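Local coordinates for protein Asp/Glu-specific dipeptidyl-peptidase (Flavobacterium psychrophilum, PDB 5JXF) that removes dipeptides from the N-terminus of oligopeptides as a serine protease of family S46, with strict specificity for Asp or Glu at P1, at residues A[99-104]-A[660-665]; A[235-240]-A[676-681]. All blocks are in the same frame, centred on the assembly; numbering follows the deposited sequence.

Contact 1 of 2, residues A[99-104]-A[660-665]; sequences NHHCGF and GNSGSP. With ASP (aspartic acid), chain F; ARG (arginine), chain E.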
loop_
_atom_site.group_PDB
_atom_site.type_symbol
_atom_site.label_atom_id
_atom_site.label_comp_id
_atom_site.label_asym_id
_atom_site.label_seq_id
_atom_site.Cartn_x
_atom_site.Cartn_y
_atom_site.Cartn_z
ATOM N N ASN A 99 -23.827 0.996 12.349
ATOM C CA ASN A 99 -22.508 0.331 12.125
ATOM C C ASN A 99 -22.209 -0.734 13.154
ATOM O O ASN A 99 -22.714 -0.683 14.275
ATOM C CB ASN A 99 -21.336 1.329 12.176
ATOM C CG ASN A 99 -21.283 2.237 10.984
ATOM O OD1 ASN A 99 -20.635 3.286 11.017
ATOM N ND2 ASN A 99 -21.951 1.840 9.916
ATOM N N HIS A 100 -21.332 -1.662 12.802
ATOM C CA HIS A 100 -20.825 -2.611 13.780
ATOM C C HIS A 100 -20.018 -1.919 14.886
ATOM O O HIS A 100 -20.111 -2.287 16.059
ATOM C CB HIS A 100 -19.978 -3.692 13.085
ATOM C CG HIS A 100 -19.478 -4.755 14.013
ATOM N ND1 HIS A 100 -18.187 -4.777 14.494
ATOM C CD2 HIS A 100 -20.103 -5.823 14.562
ATOM C CE1 HIS A 100 -18.029 -5.825 15.280
ATOM N NE2 HIS A 100 -19.180 -6.471 15.346
ATOM N N HIS A 101 -19.241 -0.901 14.545
ATOM C CA HIS A 101 -18.478 -0.264 15.609
ATOM C C HIS A 101 -19.350 0.692 16.468
ATOM O O HIS A 101 -18.947 1.049 17.564
ATOM C CB HIS A 101 -17.237 0.452 15.060
ATOM C CG HIS A 101 -17.516 1.729 14.328
ATOM N ND1 HIS A 101 -17.527 1.807 12.950
ATOM C CD2 HIS A 101 -17.738 2.987 14.777
ATOM C CE1 HIS A 101 -17.765 3.053 12.582
ATOM N NE2 HIS A 101 -17.903 3.788 13.672
ATOM N N CYS A 102 -20.548 1.047 16.002
ATOM C CA CYS A 102 -21.518 1.765 16.864
ATOM C C CYS A 102 -22.182 0.796 17.852
ATOM O O CYS A 102 -22.348 1.101 19.034
ATOM C CB CYS A 102 -22.601 2.448 16.038
ATOM S SG CYS A 102 -22.021 3.577 14.785
ATOM N N GLY A 103 -22.573 -0.372 17.358
ATOM C CA GLY A 103 -23.064 -1.427 18.226
ATOM C C GLY A 103 -21.988 -2.103 19.065
ATOM O O GLY A 103 -22.305 -2.869 19.984
ATOM N N PHE A 104 -20.722 -1.822 18.755
ATOM C CA PHE A 104 -19.572 -2.563 19.312
ATOM C C PHE A 104 -19.558 -2.587 20.845
ATOM O O PHE A 104 -19.447 -3.652 21.462
ATOM C CB PHE A 104 -18.274 -1.954 18.779
ATOM C CG PHE A 104 -17.068 -2.873 18.850
ATOM C CD1 PHE A 104 -16.923 -3.925 17.963
ATOM C CD2 PHE A 104 -16.060 -2.649 19.779
ATOM C CE1 PHE A 104 -15.811 -4.752 18.023
ATOM C CE2 PHE A 104 -14.943 -3.473 19.839
ATOM C CZ PHE A 104 -14.823 -4.524 18.963
ATOM N N GLY A 660 -19.630 10.711 14.013
ATOM C CA GLY A 660 -21.035 10.992 14.274
ATOM C C GLY A 660 -21.915 10.507 13.135
ATOM O O GLY A 660 -23.071 10.122 13.352
ATOM N N ASN A 661 -21.351 10.518 11.924
ATOM C CA ASN A 661 -22.039 10.060 10.733
ATOM C C ASN A 661 -21.940 8.563 10.605
ATOM O O ASN A 661 -22.538 7.981 9.703
ATOM C CB ASN A 661 -21.462 10.686 9.471
ATOM C CG ASN A 661 -22.183 11.941 9.045
ATOM O OD1 ASN A 661 -21.551 12.952 8.740
ATOM N ND2 ASN A 661 -23.517 11.890 9.014
ATOM N N SER A 662 -21.168 7.942 11.493
ATOM C CA SER A 662 -21.181 6.487 11.584
ATOM C C SER A 662 -22.596 5.989 11.717
ATOM O O SER A 662 -23.344 6.422 12.620
ATOM C CB SER A 662 -20.366 5.978 12.766
ATOM O OG SER A 662 -19.036 5.706 12.370
ATOM N N GLY A 663 -22.957 5.090 10.817
ATOM C CA GLY A 663 -24.270 4.502 10.806
ATOM C C GLY A 663 -25.325 5.304 10.056
ATOM O O GLY A 663 -26.467 4.905 10.042
ATOM N N SER A 664 -24.941 6.408 9.420
ATOM C CA SER A 664 -25.880 7.226 8.653
ATOM C C SER A 664 -26.350 6.503 7.414
ATOM O O SER A 664 -25.577 5.797 6.778
ATOM C CB SER A 664 -25.256 8.555 8.227
ATOM O OG SER A 664 -25.016 9.402 9.331
ATOM N N PRO A 665 -27.627 6.685 7.067
ATOM C CA PRO A 665 -28.156 6.069 5.855
ATOM C C PRO A 665 -27.683 6.807 4.624
ATOM O O PRO A 665 -27.665 8.024 4.630
ATOM C CB PRO A 665 -29.678 6.214 6.020
ATOM C CG PRO A 665 -29.841 7.473 6.857
ATOM C CD PRO A 665 -28.661 7.444 7.810
HETATM N N ASP F . -15.922 6.444 11.620
HETATM C CA ASP F . -16.468 7.762 11.964
HETATM C C ASP F . -17.569 7.737 13.009
HETATM O O ASP F . -18.584 8.427 12.873
HETATM C CB ASP F . -16.979 8.472 10.697
HETATM C CG ASP F . -15.884 9.228 9.956
HETATM O OD1 ASP F . -14.864 9.564 10.582
HETATM O OD2 ASP F . -16.047 9.504 8.746
HETATM N N ARG E . -12.921 4.819 11.222
HETATM C CA ARG E . -14.288 4.625 11.684
HETATM C C ARG E . -14.822 5.968 12.197
HETATM O O ARG E . -14.224 6.573 13.081
HETATM C CB ARG E . -14.348 3.548 12.774
HETATM C CG ARG E . -13.960 2.140 12.297
HETATM C CD ARG E . -13.947 1.134 13.450
HETATM N NE ARG E . -13.017 1.530 14.504
HETATM C CZ ARG E . -11.740 1.142 14.566
HETATM N NH1 ARG E . -11.236 0.331 13.635
HETATM N NH2 ARG E . -10.962 1.558 15.565
#
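His101 and Ser662 meet at the edge of the imidazole, where NE2 lies 2.6 Å from OG, near the ring plane, although the position of the serine oxygen is less certain because the bound ligand crowds it. By similarity both belong to the charge relay system, whose third member, Asp237, accepts a hydrogen bond from ND1. With CG wedged between its backbone N and carbonyl carbon (chi1 74°), the ring has Asn99 CB over one face and, over the other, CB of the bound arginine, 3.4 Å above the plane.

The tight part joins the buried Asn99, Ser662 and Gly663: Asn99 OD1 comes within 2.9 Å of Gly663 N. The amide nitrogen of Asn99 is hydrogen-bonded to Asn677 O. His101 and Cys102 are partly exposed by contrast; Cys102 SG touches Ser662 CB at 3.5 Å, and His101 NE2 keeps a wider spacing of 3.9 Å from N of the bound aspartic acid.

That ligand's carbonyl O receives Gly660 N at 2.8 Å (N-H...O 142°) and Ser662 N at 3.0 Å (139°). Two backbone N-H groups converging on one oxygen beside the serine fit an oxyanion hole, which would probably stabilise negative charge developing there during cleavage.

Contact 2 of 2, residues A[235-240]-A[676-681]; sequences TGDFSM and LNFDRV. With ASP (aspartic acid), chain F; ARG (arginine), chain E.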
loop_
_atom_site.group_PDB
_atom_site.type_symbol
_atom_site.label_atom_id
_atom_site.label_comp_id
_atom_site.label_asym_id
_atom_site.label_seq_id
_atom_site.Cartn_x
_atom_site.Cartn_y
_atom_site.Cartn_z
ATOM N N THR A 235 -15.290 -4.094 4.212
ATOM C CA THR A 235 -15.818 -4.329 5.561
ATOM C C THR A 235 -17.341 -4.264 5.652
ATOM O O THR A 235 -17.948 -3.255 5.280
ATOM C CB THR A 235 -15.252 -3.298 6.552
ATOM O OG1 THR A 235 -13.818 -3.280 6.475
ATOM C CG2 THR A 235 -15.690 -3.627 7.970
ATOM N N GLY A 236 -17.963 -5.327 6.161
ATOM C CA GLY A 236 -19.401 -5.328 6.385
ATOM C C GLY A 236 -19.751 -4.672 7.712
ATOM O O GLY A 236 -20.191 -5.331 8.650
ATOM N N ASP A 237 -19.561 -3.365 7.783
ATOM C CA ASP A 237 -19.589 -2.671 9.060
ATOM C C ASP A 237 -21.028 -2.334 9.458
ATOM O O ASP A 237 -21.471 -1.226 9.204
ATOM C CB ASP A 237 -18.743 -1.396 8.976
ATOM C CG ASP A 237 -18.427 -0.790 10.361
ATOM O OD1 ASP A 237 -19.069 -1.173 11.362
ATOM O OD2 ASP A 237 -17.549 0.094 10.442
ATOM N N PHE A 238 -21.751 -3.288 10.053
ATOM C CA PHE A 238 -23.123 -3.024 10.475
ATOM C C PHE A 238 -23.571 -3.812 11.706
ATOM O O PHE A 238 -22.972 -4.825 12.066
ATOM C CB PHE A 238 -24.096 -3.294 9.319
ATOM C CG PHE A 238 -24.466 -4.737 9.148
ATOM C CD1 PHE A 238 -23.663 -5.593 8.401
ATOM C CD2 PHE A 238 -25.634 -5.234 9.719
ATOM C CE1 PHE A 238 -24.013 -6.929 8.235
ATOM C CE2 PHE A 238 -25.994 -6.550 9.574
ATOM C CZ PHE A 238 -25.182 -7.413 8.812
ATOM N N SER A 239 -24.630 -3.328 12.354
ATOM C CA SER A 239 -25.316 -4.104 13.388
ATOM C C SER A 239 -26.771 -3.630 13.460
ATOM O O SER A 239 -27.105 -2.569 12.946
ATOM C CB SER A 239 -24.621 -3.971 14.744
ATOM O OG SER A 239 -24.563 -2.615 15.160
ATOM N N MET A 240 -27.634 -4.438 14.059
ATOM C CA MET A 240 -29.060 -4.145 14.068
ATOM C C MET A 240 -29.615 -4.119 15.472
ATOM O O MET A 240 -29.286 -4.956 16.307
ATOM C CB MET A 240 -29.830 -5.155 13.228
ATOM C CG MET A 240 -29.528 -5.045 11.739
ATOM S SD MET A 240 -30.554 -6.103 10.712
ATOM C CE MET A 240 -30.112 -5.538 9.065
ATOM N N LEU A 676 -24.812 2.245 3.782
ATOM C CA LEU A 676 -24.671 2.547 5.205
ATOM C C LEU A 676 -23.306 3.171 5.468
ATOM O O LEU A 676 -22.287 2.489 5.348
ATOM C CB LEU A 676 -24.863 1.270 6.008
ATOM C CG LEU A 676 -24.514 1.231 7.485
ATOM C CD1 LEU A 676 -25.434 2.142 8.295
ATOM C CD2 LEU A 676 -24.631 -0.199 7.935
ATOM N N ASN A 677 -23.280 4.469 5.789
ATOM C CA ASN A 677 -22.026 5.191 5.967
ATOM C C ASN A 677 -21.228 4.687 7.148
ATOM O O ASN A 677 -21.804 4.324 8.170
ATOM C CB ASN A 677 -22.284 6.678 6.126
ATOM C CG ASN A 677 -21.020 7.480 6.203
ATOM O OD1 ASN A 677 -20.334 7.662 5.194
ATOM N ND2 ASN A 677 -20.696 7.983 7.402
ATOM N N PHE A 678 -19.899 4.646 7.016
ATOM C CA PHE A 678 -19.107 4.170 8.146
ATOM C C PHE A 678 -17.665 4.647 8.238
ATOM O O PHE A 678 -17.020 4.412 9.258
ATOM C CB PHE A 678 -19.143 2.642 8.200
ATOM C CG PHE A 678 -18.255 1.947 7.185
ATOM C CD1 PHE A 678 -18.693 1.737 5.880
ATOM C CD2 PHE A 678 -17.017 1.431 7.563
ATOM C CE1 PHE A 678 -17.897 1.044 4.955
ATOM C CE2 PHE A 678 -16.197 0.740 6.640
ATOM C CZ PHE A 678 -16.639 0.546 5.339
ATOM N N ASP A 679 -17.163 5.359 7.232
ATOM C CA ASP A 679 -15.807 5.867 7.328
ATOM C C ASP A 679 -15.532 6.951 6.311
ATOM O O ASP A 679 -16.411 7.310 5.533
ATOM C CB ASP A 679 -14.793 4.725 7.124
ATOM C CG ASP A 679 -13.565 4.870 8.013
ATOM O OD1 ASP A 679 -13.359 5.964 8.577
ATOM O OD2 ASP A 679 -12.800 3.891 8.147
ATOM N N ARG A 680 -14.294 7.447 6.315
ATOM C CA ARG A 680 -13.773 8.315 5.262
ATOM C C ARG A 680 -12.496 7.704 4.725
ATOM O O ARG A 680 -11.836 6.944 5.431
ATOM C CB ARG A 680 -13.467 9.715 5.780
ATOM C CG ARG A 680 -14.681 10.607 6.044
ATOM C CD ARG A 680 -14.219 11.827 6.763
ATOM N NE ARG A 680 -14.194 11.587 8.199
ATOM C CZ ARG A 680 -13.615 12.392 9.081
ATOM N NH1 ARG A 680 -12.974 13.469 8.656
ATOM N NH2 ARG A 680 -13.667 12.110 10.381
ATOM N N VAL A 681 -12.124 8.059 3.503
ATOM C CA VAL A 681 -10.889 7.530 2.918
ATOM C C VAL A 681 -9.668 8.271 3.471
ATOM O O VAL A 681 -9.777 9.410 3.950
ATOM C CB VAL A 681 -10.898 7.618 1.370
ATOM C CG1 VAL A 681 -12.158 7.003 0.826
ATOM C CG2 VAL A 681 -10.774 9.055 0.896
HETATM N N ASP F . -15.922 6.444 11.620
HETATM C CA ASP F . -16.468 7.762 11.964
HETATM C C ASP F . -17.569 7.737 13.009
HETATM O O ASP F . -18.584 8.427 12.873
HETATM C CB ASP F . -16.979 8.472 10.697
HETATM C CG ASP F . -15.884 9.228 9.956
HETATM O OD1 ASP F . -14.864 9.564 10.582
HETATM O OD2 ASP F . -16.047 9.504 8.746
HETATM N N ARG E . -12.921 4.819 11.222
HETATM C CA ARG E . -14.288 4.625 11.684
HETATM C C ARG E . -14.822 5.968 12.197
HETATM O O ARG E . -14.224 6.573 13.081
HETATM C CB ARG E . -14.348 3.548 12.774
HETATM C CG ARG E . -13.960 2.140 12.297
HETATM C CD ARG E . -13.947 1.134 13.450
HETATM N NE ARG E . -13.017 1.530 14.504
HETATM C CZ ARG E . -11.740 1.142 14.566
HETATM N NH1 ARG E . -11.236 0.331 13.635
HETATM N NH2 ARG E . -10.962 1.558 15.565
#
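Phe678 lies with one ring face against Asp237, whose CB sits 4.0 Å from the ring centroid, a CH-pi contact. The carboxylate crosses the ring obliquely near its root, its plane turned 69° from that of the phenyl group and Asp237 OD2 coming to 3.2 Å from Phe678 CD2. CG of Asp237 is anti to the backbone N (chi1 -166°), which sends the carboxylate past the ring toward His101, where OD2 is engaged. OD1 takes a weak bond from His100 N, so both oxygens of this buried charge relay residue (assigned by similarity) have partners.

Further along, Leu676 CD2 packs against Phe238 CB at 3.4 Å and also lies against the Asp237 carbonyl O, while the Phe238 ring runs on to helix 703-713.

The ligand-facing part begins at Phe678 O, which accepts a weak hydrogen bond from N of the bound aspartic acid. Here Phe678 and Asp679 both face Val699, a classic beta bulge. Asp679 OD1 accepts a hydrogen bond from N of the bound arginine at 2.9 Å, and its OD2 forms a salt bridge with Arg233. The guanidinium of Arg680 receives the bound aspartic acid at its edge, NE to OD2 and NH2 to OD1, both 2.8 Å and similarly straight (156° at NE). Replacing this arginine with an alanine would probably leave the ligand carboxylate without its two-pronged mate and weaken the hold on an acidic P1 residue. One strand thus presents an anion for the ligand's amino terminus and a cation for its acidic side chain, consistent with the role assigned to Arg680 in Asp/Glu selection.

In the fold
From the N terminus, 99-104 follows strand 95-98 and begins helix 100-109; 235-240 then runs into strand 239-245, which pairs antiparallel with 95-98. After the long helical run the chain returns with 660-665, the loop before strand 665-667, and 676-681, the end of strand 673-680. Contact 1 closes a loop of 555 intervening residues and contact 2 one of 435; their segments alternate, so the closures cross. With centres about 6 Å apart, they also touch, Asn99 O to Ser239 OG and Ser664 O to Asn677 N. Together they join the sheet of 95-98 and 239-245 to that of 665-667 and 673-680, consistent with the two beta barrels of a chymotrypsin-like protease, with the catalytic residues between them.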